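Local coordinates for protein L-asparaginase 1 (Escherichia coli, PDB 6NXC) that catalyses the hydrolysis of L-asparagine to L-aspartate and ammonium, working as a cytoplasmic homotetramer activated by L-asparagine bound at a separate allosteric site, at residues D79-M83 / H109-T113; T34-Q38 / G136-A142; T168-N172 / F189-A193. The protein carries 1 engineered substitution. All blocks are in the same frame, centred on the assembly; numbering follows the deposited sequence.

Contact 1. Residues D79-M83 / H109-T113. With CIT (citric acid), chain N; EDO (1,2-ethanediol), chain R.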
loop_
_atom_site.group_PDB
_atom_site.type_symbol
_atom_site.label_atom_id
_atom_site.label_comp_id
_atom_site.label_asym_id
_atom_site.label_seq_id
_atom_site.Cartn_x
_atom_site.Cartn_y
_atom_site.Cartn_z
ATOM N N ASP B 79 20.251 25.390 0.029
ATOM C CA ASP B 79 19.408 24.414 0.752
ATOM C C ASP B 79 17.980 24.861 0.461
ATOM O O ASP B 79 17.669 26.060 0.646
ATOM C CB ASP B 79 19.650 24.381 2.271
ATOM C CG ASP B 79 20.980 23.739 2.659
ATOM O OD1 ASP B 79 21.362 22.782 1.983
ATOM O OD2 ASP B 79 21.666 24.265 3.584
ATOM N N SER B 80 17.150 23.898 0.068
ATOM C CA SER B 80 15.732 24.229 -0.264
ATOM C C SER B 80 15.017 24.776 0.961
ATOM O O SER B 80 14.002 25.377 0.777
ATOM C CB SER B 80 14.915 23.067 -0.948
ATOM O OG SER B 80 14.510 22.001 -0.087
ATOM N N SER B 81 15.442 24.479 2.203
ATOM C CA SER B 81 14.804 24.985 3.448
ATOM C C SER B 81 14.900 26.510 3.523
ATOM O O SER B 81 14.143 27.182 4.263
ATOM C CB SER B 81 15.373 24.259 4.679
ATOM O OG SER B 81 16.784 24.382 4.693
ATOM N N ASP B 82 15.808 27.101 2.736
ATOM C CA ASP B 82 16.024 28.567 2.784
ATOM C C ASP B 82 15.271 29.252 1.596
ATOM O O ASP B 82 15.264 30.468 1.448
ATOM C CB ASP B 82 17.519 28.851 2.708
ATOM C CG ASP B 82 18.279 28.360 3.918
ATOM O OD1 ASP B 82 17.714 28.542 5.017
ATOM O OD2 ASP B 82 19.419 27.803 3.733
ATOM N N MET B 83 14.527 28.504 0.831
ATOM C CA MET B 83 13.808 29.070 -0.345
ATOM C C MET B 83 12.765 30.093 0.077
ATOM O O MET B 83 12.003 29.900 1.016
ATOM C CB MET B 83 13.080 27.946 -1.108
ATOM C CG MET B 83 13.967 27.035 -1.785
ATOM S SD MET B 83 14.734 27.794 -3.117
ATOM C CE MET B 83 13.377 27.744 -4.285
ATOM N N HIS B 109 16.849 20.157 -7.222
ATOM C CA HIS B 109 16.282 20.980 -6.126
ATOM C C HIS B 109 16.399 20.146 -4.848
ATOM O O HIS B 109 16.357 18.918 -4.943
ATOM C CB HIS B 109 14.802 21.273 -6.438
ATOM C CG HIS B 109 14.141 22.361 -5.696
ATOM N ND1 HIS B 109 13.822 22.186 -4.339
ATOM C CD2 HIS B 109 13.691 23.617 -6.059
ATOM C CE1 HIS B 109 13.199 23.300 -3.907
ATOM N NE2 HIS B 109 13.039 24.161 -4.957
ATOM N N GLY B 110 16.521 20.804 -3.728
ATOM C CA GLY B 110 16.478 20.121 -2.418
ATOM C C GLY B 110 15.128 19.517 -2.199
ATOM O O GLY B 110 14.092 20.063 -2.721
ATOM N N THR B 111 15.060 18.399 -1.500
ATOM C CA THR B 111 13.740 17.733 -1.316
ATOM C C THR B 111 12.826 18.549 -0.372
ATOM O O THR B 111 11.580 18.496 -0.536
ATOM C CB THR B 111 13.905 16.283 -0.815
ATOM O OG1 THR B 111 14.627 16.392 0.432
ATOM C CG2 THR B 111 14.584 15.467 -1.898
ATOM N N ASP B 112 13.348 19.332 0.559
ATOM C CA ASP B 112 12.494 19.862 1.657
ATOM C C ASP B 112 11.364 20.722 1.107
ATOM O O ASP B 112 10.237 20.662 1.654
ATOM C CB ASP B 112 13.322 20.613 2.698
ATOM C CG ASP B 112 13.987 19.728 3.743
ATOM O OD1 ASP B 112 13.777 18.535 3.753
ATOM O OD2 ASP B 112 14.761 20.292 4.492
ATOM N N THR B 113 11.594 21.513 0.058
ATOM C CA THR B 113 10.540 22.430 -0.454
ATOM C C THR B 113 10.328 22.169 -1.940
ATOM O O THR B 113 9.700 22.992 -2.600
ATOM C CB THR B 113 10.804 23.888 -0.106
ATOM O OG1 THR B 113 11.916 24.355 -0.911
ATOM C CG2 THR B 113 11.073 24.092 1.361
HETATM C C1 CIT N . 17.568 21.463 3.622
HETATM O O1 CIT N . 17.211 22.291 2.682
HETATM O O2 CIT N . 17.826 21.807 4.771
HETATM C C2 CIT N . 17.647 19.955 3.388
HETATM C C3 CIT N . 18.033 19.532 1.986
HETATM O O7 CIT N . 19.426 19.769 1.854
HETATM C C4 CIT N . 17.696 18.043 1.737
HETATM C C5 CIT N . 18.322 17.536 0.446
HETATM O O4 CIT N . 17.742 17.721 -0.707
HETATM C C6 CIT N . 17.290 20.401 0.950
HETATM O O5 CIT N . 16.056 20.196 0.824
HETATM O O6 CIT N . 18.024 21.248 0.341
HETATM C C1 EDO R . 15.370 14.542 4.527
HETATM O O1 EDO R . 13.968 14.495 4.425
HETATM C C2 EDO R . 16.014 15.911 4.611
HETATM O O2 EDO R . 15.306 16.953 5.397
#
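Ser80 and Thr113 grip each other twice, each lending one backbone and one side-chain atom. The hydroxyl OG1 of Thr113 donates to the carbonyl O of Ser80 at 2.9 Å, arriving from above the carbonyl plane, while Met83 N, the donor of one 3-10 bond, reaches the same oxygen from the other face. In return Thr113 N donates to Ser80 OG at 3.0 Å, a bent bond of 142°. Ser80 OG can accept there because its chi1 of 75° places it between its own N and carbonyl carbon, turned toward the 109-113 loop, and it spends its proton on citrate O5. Both loops follow the carboxyl ends of parallel strands, 68-78 and 104-108, the usual place for a binding site in an alpha/beta sheet. Here they supply Asp79, Ser80, Ser81, Thr111 and Asp112 of the L-asparagine substrate site, which a citrate occupies. Asp112 N also donates to citrate O5, at 2.9 Å, and Ser80 N binds O6 of the same carboxylate. Ser81 N and OG hold another carboxylate, through O1 and O2. Met83, bent at both chi2 and chi3, brings its methyl CE to 3.7 Å from His109 NE2, and Ser80 CB approaches CE1 of that ring at 3.4 Å. Two bonds probably fix the imidazole: His109 ND1 donates to Gly110 O at 2.7 Å, nearly straight and in the ring plane, and NE2 is paired with Thr117 of helix 114-124. Across the subunit boundary, Tyr262 of a second subunit packs on Ser81, Asp112 and Thr113.

Contact 2. Residues T34-Q38 / G136-A142; sequences TIGMQ and GSQIPLA
The turn that carries the nucleophile of the active site, Thr34, packs against the loop that follows strand 132-135. Thr34 forms the O-isoaspartyl intermediate during catalysis; in this crystal its OG1 is linked covalently to citrate C5. The methyl CG2, anti to the backbone N, meets Pro140, and its 3.3 Å approach to Pro140 CD is tighter than ordinary van der Waals contact. The 3-10 turn is closed by Met37 N donating to Thr34 O, against which Pro140 CB also rests, at 3.1 Å. One direct hydrogen bond joins the two backbones: Leu141 N to Ile35 O, 2.9 Å, fairly straight at 163° but tilted from the carbonyl plane. Ser137 OG lies against CA and CB of Ile35, 3.2 Å from the CA, and donates to Ile139 O within its own loop. A water accepts from Ser137 N and, weakly, from Ile35 N, adding a second bridge. Met37 O is buried without a polar partner; Pro140 CB and, at 3.3 Å, Ala142 CB lie against it. Beyond the contact, Asp147 accepts from the backbone N of both Gln138 and Ile139, Gly136 O is bound by Asn151 of helix 148-161, and Leu141 and Ala142 lean on helix 50-56.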
loop_
_atom_site.group_PDB
_atom_site.type_symbol
_atom_site.label_atom_id
_atom_site.label_comp_id
_atom_site.label_asym_id
_atom_site.label_seq_id
_atom_site.Cartn_x
_atom_site.Cartn_y
_atom_site.Cartn_z
ATOM N N THR B 34 20.384 18.433 -1.690
ATOM C CA THR B 34 21.164 17.310 -1.158
ATOM C C THR B 34 21.954 16.683 -2.313
ATOM O O THR B 34 23.118 16.166 -2.110
ATOM C CB THR B 34 20.172 16.348 -0.512
ATOM O OG1 THR B 34 19.553 16.927 0.643
ATOM C CG2 THR B 34 20.800 15.027 -0.186
ATOM N N ILE B 35 21.406 16.723 -3.518
ATOM C CA ILE B 35 21.978 15.858 -4.605
ATOM C C ILE B 35 23.438 16.246 -4.825
ATOM O O ILE B 35 24.283 15.341 -5.200
ATOM C CB ILE B 35 21.133 15.962 -5.886
ATOM C CG1 ILE B 35 21.631 14.937 -6.911
ATOM C CG2 ILE B 35 21.160 17.384 -6.446
ATOM C CD1 ILE B 35 20.621 14.618 -8.002
ATOM N N GLY B 36 23.746 17.526 -4.713
ATOM C CA GLY B 36 25.079 17.981 -5.128
ATOM C C GLY B 36 25.995 18.101 -3.904
ATOM O O GLY B 36 27.090 18.634 -4.048
ATOM N N MET B 37 25.557 17.672 -2.707
ATOM C CA MET B 37 26.328 18.038 -1.472
ATOM C C MET B 37 27.439 17.028 -1.187
ATOM O O MET B 37 27.472 16.003 -1.866
ATOM C CB MET B 37 25.412 18.148 -0.257
ATOM C CG MET B 37 24.485 19.356 -0.412
ATOM S SD MET B 37 23.254 19.510 0.898
ATOM C CE MET B 37 23.943 18.503 2.221
ATOM N N GLN B 38 28.255 17.321 -0.164
ATOM C CA GLN B 38 29.542 16.636 0.179
ATOM C C GLN B 38 29.723 16.538 1.710
ATOM O O GLN B 38 29.195 17.400 2.436
ATOM C CB GLN B 38 30.672 17.447 -0.436
ATOM C CG GLN B 38 31.922 16.654 -0.705
ATOM C CD GLN B 38 32.824 17.544 -1.515
ATOM O OE1 GLN B 38 33.965 17.780 -1.149
ATOM N NE2 GLN B 38 32.281 18.108 -2.582
ATOM N N GLY B 136 15.406 15.498 -7.396
ATOM C CA GLY B 136 16.515 15.614 -6.471
ATOM C C GLY B 136 16.735 14.295 -5.792
ATOM O O GLY B 136 16.572 13.263 -6.469
ATOM N N SER B 137 17.338 14.333 -4.609
ATOM C CA SER B 137 17.625 13.068 -3.956
ATOM C C SER B 137 17.664 13.242 -2.463
ATOM O O SER B 137 17.823 14.363 -1.923
ATOM C CB SER B 137 18.946 12.511 -4.426
ATOM O OG SER B 137 19.951 13.418 -4.127
ATOM N N GLN B 138 17.361 12.162 -1.818
ATOM C CA GLN B 138 17.374 12.103 -0.358
ATOM C C GLN B 138 18.803 11.927 0.146
ATOM O O GLN B 138 19.034 12.241 1.314
ATOM C CB GLN B 138 16.549 10.932 0.161
ATOM C CG GLN B 138 15.074 11.124 0.001
ATOM C CD GLN B 138 14.455 11.888 1.148
ATOM O OE1 GLN B 138 14.765 13.088 1.286
ATOM N NE2 GLN B 138 13.599 11.227 1.925
ATOM N N ILE B 139 19.676 11.328 -0.607
ATOM C CA ILE B 139 21.129 11.138 -0.266
ATOM C C ILE B 139 21.934 11.827 -1.362
ATOM O O ILE B 139 21.741 11.578 -2.572
ATOM C CB ILE B 139 21.436 9.607 -0.217
ATOM C CG1 ILE B 139 20.675 8.934 0.948
ATOM C CG2 ILE B 139 22.926 9.313 -0.117
ATOM C CD1 ILE B 139 20.931 7.488 1.051
ATOM N N PRO B 140 22.983 12.558 -0.995
ATOM C CA PRO B 140 23.880 13.177 -1.993
ATOM C C PRO B 140 24.593 12.253 -2.962
ATOM O O PRO B 140 24.909 11.170 -2.592
ATOM C CB PRO B 140 24.948 13.842 -1.116
ATOM C CG PRO B 140 24.212 14.103 0.180
ATOM C CD PRO B 140 23.292 12.920 0.401
ATOM N N LEU B 141 24.789 12.697 -4.208
ATOM C CA LEU B 141 25.462 11.908 -5.254
ATOM C C LEU B 141 26.849 11.459 -4.743
ATOM O O LEU B 141 27.283 10.347 -5.068
ATOM C CB LEU B 141 25.474 12.838 -6.474
ATOM C CG LEU B 141 25.533 12.220 -7.854
ATOM C CD1 LEU B 141 24.296 11.406 -8.171
ATOM C CD2 LEU B 141 25.707 13.322 -8.892
ATOM N N ALA B 142 27.481 12.266 -3.876
ATOM C CA ALA B 142 28.840 12.063 -3.283
ATOM C C ALA B 142 28.828 10.972 -2.209
ATOM O O ALA B 142 29.899 10.534 -1.814
ATOM C CB ALA B 142 29.350 13.361 -2.662
HETATM O O HOH W 1 18.079 17.041 -3.762
#

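Contact 3. Residues T168-N172 / F189-A193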
loop_
_atom_site.group_PDB
_atom_site.type_symbol
_atom_site.label_atom_id
_atom_site.label_comp_id
_atom_site.label_asym_id
_atom_site.label_seq_id
_atom_site.Cartn_x
_atom_site.Cartn_y
_atom_site.Cartn_z
ATOM N N THR B 168 6.036 18.869 -13.464
ATOM C CA THR B 168 5.909 17.597 -12.782
ATOM C C THR B 168 7.060 17.442 -11.817
ATOM O O THR B 168 8.036 18.164 -11.838
ATOM C CB THR B 168 5.894 16.479 -13.824
ATOM O OG1 THR B 168 7.070 16.521 -14.664
ATOM C CG2 THR B 168 4.662 16.503 -14.715
ATOM N N LEU B 169 6.964 16.364 -11.013
ATOM C CA LEU B 169 7.960 16.041 -9.994
ATOM C C LEU B 169 8.272 14.551 -10.161
ATOM O O LEU B 169 7.298 13.747 -10.153
ATOM C CB LEU B 169 7.421 16.404 -8.587
ATOM C CG LEU B 169 8.449 16.293 -7.485
ATOM C CD1 LEU B 169 8.020 17.241 -6.350
ATOM C CD2 LEU B 169 8.614 14.849 -7.050
ATOM N N PHE B 170 9.535 14.202 -10.392
ATOM C CA PHE B 170 9.984 12.778 -10.573
ATOM C C PHE B 170 10.724 12.296 -9.352
ATOM O O PHE B 170 11.645 13.012 -8.928
ATOM C CB PHE B 170 10.916 12.617 -11.771
ATOM C CG PHE B 170 11.027 11.176 -12.081
ATOM C CD1 PHE B 170 12.001 10.417 -11.368
ATOM C CD2 PHE B 170 10.188 10.565 -12.977
ATOM C CE1 PHE B 170 12.083 9.065 -11.599
ATOM C CE2 PHE B 170 10.276 9.190 -13.176
ATOM C CZ PHE B 170 11.164 8.449 -12.434
ATOM N N PHE B 171 10.246 11.267 -8.725
ATOM C CA PHE B 171 10.989 10.667 -7.601
ATOM C C PHE B 171 10.723 9.180 -7.496
ATOM O O PHE B 171 9.576 8.797 -7.575
ATOM C CB PHE B 171 10.609 11.454 -6.330
ATOM C CG PHE B 171 11.741 11.712 -5.389
ATOM C CD1 PHE B 171 12.556 12.799 -5.564
ATOM C CD2 PHE B 171 11.936 10.903 -4.300
ATOM C CE1 PHE B 171 13.578 13.058 -4.669
ATOM C CE2 PHE B 171 13.016 11.092 -3.483
ATOM C CZ PHE B 171 13.812 12.213 -3.632
ATOM N N ASN B 172 11.767 8.344 -7.312
ATOM C CA ASN B 172 11.521 6.914 -6.986
ATOM C C ASN B 172 10.576 6.243 -7.988
ATOM O O ASN B 172 9.548 5.662 -7.601
ATOM C CB ASN B 172 10.928 6.836 -5.582
ATOM C CG ASN B 172 10.946 5.421 -5.006
ATOM O OD1 ASN B 172 9.923 4.895 -4.560
ATOM N ND2 ASN B 172 12.117 4.838 -4.999
ATOM N N PHE B 189 13.182 6.706 0.541
ATOM C CA PHE B 189 13.407 7.030 -0.864
ATOM C C PHE B 189 12.104 7.397 -1.594
ATOM O O PHE B 189 12.206 7.986 -2.635
ATOM C CB PHE B 189 14.104 5.872 -1.552
ATOM C CG PHE B 189 15.532 5.661 -1.149
ATOM C CD1 PHE B 189 16.471 6.684 -1.313
ATOM C CD2 PHE B 189 15.962 4.537 -0.490
ATOM C CE1 PHE B 189 17.798 6.514 -0.942
ATOM C CE2 PHE B 189 17.279 4.378 -0.109
ATOM C CZ PHE B 189 18.199 5.342 -0.310
ATOM N N ASP B 190 10.971 6.794 -1.227
ATOM C CA ASP B 190 9.621 7.252 -1.762
ATOM C C ASP B 190 9.207 8.521 -0.996
ATOM O O ASP B 190 8.172 8.533 -0.380
ATOM C CB ASP B 190 8.620 6.102 -1.536
ATOM C CG ASP B 190 8.447 5.704 -0.064
ATOM O OD1 ASP B 190 9.357 5.974 0.789
ATOM O OD2 ASP B 190 7.382 5.168 0.283
ATOM N N ALA B 191 9.964 9.590 -1.021
ATOM C CA ALA B 191 9.747 10.752 -0.129
ATOM C C ALA B 191 8.430 11.426 -0.461
ATOM O O ALA B 191 7.809 12.063 0.366
ATOM C CB ALA B 191 10.921 11.660 -0.390
ATOM N N PHE B 192 8.064 11.405 -1.758
ATOM C CA PHE B 192 6.933 12.275 -2.214
ATOM C C PHE B 192 5.676 11.408 -2.400
ATOM O O PHE B 192 5.776 10.302 -2.937
ATOM C CB PHE B 192 7.349 12.992 -3.488
ATOM C CG PHE B 192 8.354 14.094 -3.207
ATOM C CD1 PHE B 192 7.922 15.284 -2.693
ATOM C CD2 PHE B 192 9.694 13.858 -3.315
ATOM C CE1 PHE B 192 8.786 16.321 -2.363
ATOM C CE2 PHE B 192 10.573 14.838 -2.891
ATOM C CZ PHE B 192 10.121 16.038 -2.379
ATOM N N ALA B 193 4.518 12.014 -2.222
ATOM C CA ALA B 193 3.276 11.415 -2.685
ATOM C C ALA B 193 2.416 12.469 -3.371
ATOM O O ALA B 193 2.679 13.696 -3.219
ATOM C CB ALA B 193 2.625 10.839 -1.485
#
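The rings of Phe171 and Phe192 form a T-shaped (edge-to-face) pair, with Phe192 CD2 standing 3.6 Å above one face of Phe171, displaced toward its rim. The centroids are 5.0 Å apart and the planes meet at 71°. At the edge of the Phe171 ring, near its plane, lies the carbonyl O of Phe189, 3.3 Å from CE2, where ring hydrogens can meet a partial negative charge. Phe192 in turn has Leu169 over a face: CD2 makes a CH-pi contact 4.3 Å from the ring centroid. Leu169 and Phe171 thus work together because alternate residues of a strand project to the same side. That strand, 167-171, belongs to the large mixed sheet of the N-terminal domain and forms a beta hairpin with 174-177; Phe192 opens the short strand 192-193, paired with 182-183. The aromatic pair thus lies where this small two-stranded sheet, with the loop leading into it, packs on the large one. With alanine in place of Phe171, Phe192 would probably lose the face that its edge rests on and be freer to turn, while Phe189 O and Ala191 CB would face a gap. Ala191 CB touches the ring obliquely, near CE2; Ala191 is the last residue of an inverse gamma turn centred on Asp190 and closed by a weak bond from Ala191 N to Phe189 O. Asn172 comes just past the end of the strand, its CG anti to the backbone N (chi1 -166°), which lays the amide alongside Asp190. The two side chains point the same way with their flat groups 65° apart, and Asn172 OD1 comes to 3.5 Å from Asp190 CB.

Overall arrangement
Followed from the N terminus, the chain leaves strand 25-32 and enters segment 34-38, which opens the longest loop of the three. Inside it contact 1 opens after strand 68-78 and closes after strand 104-108, so it is fully nested in contact 2, which closes only when segment 136-142 follows strand 132-135. Contact 3 comes later, in series, as a short loop between 168-172 and 189-193 that joins the large sheet to the small one. The three meet in space: Thr111 touches Gln138 and Ser137 of contact 2, and Phe171 and Phe192 of contact 3. The loops after strands 25-32, 68-78, 104-108 and 132-135, adjacent parallel strands of the large sheet, gather near the substrate site.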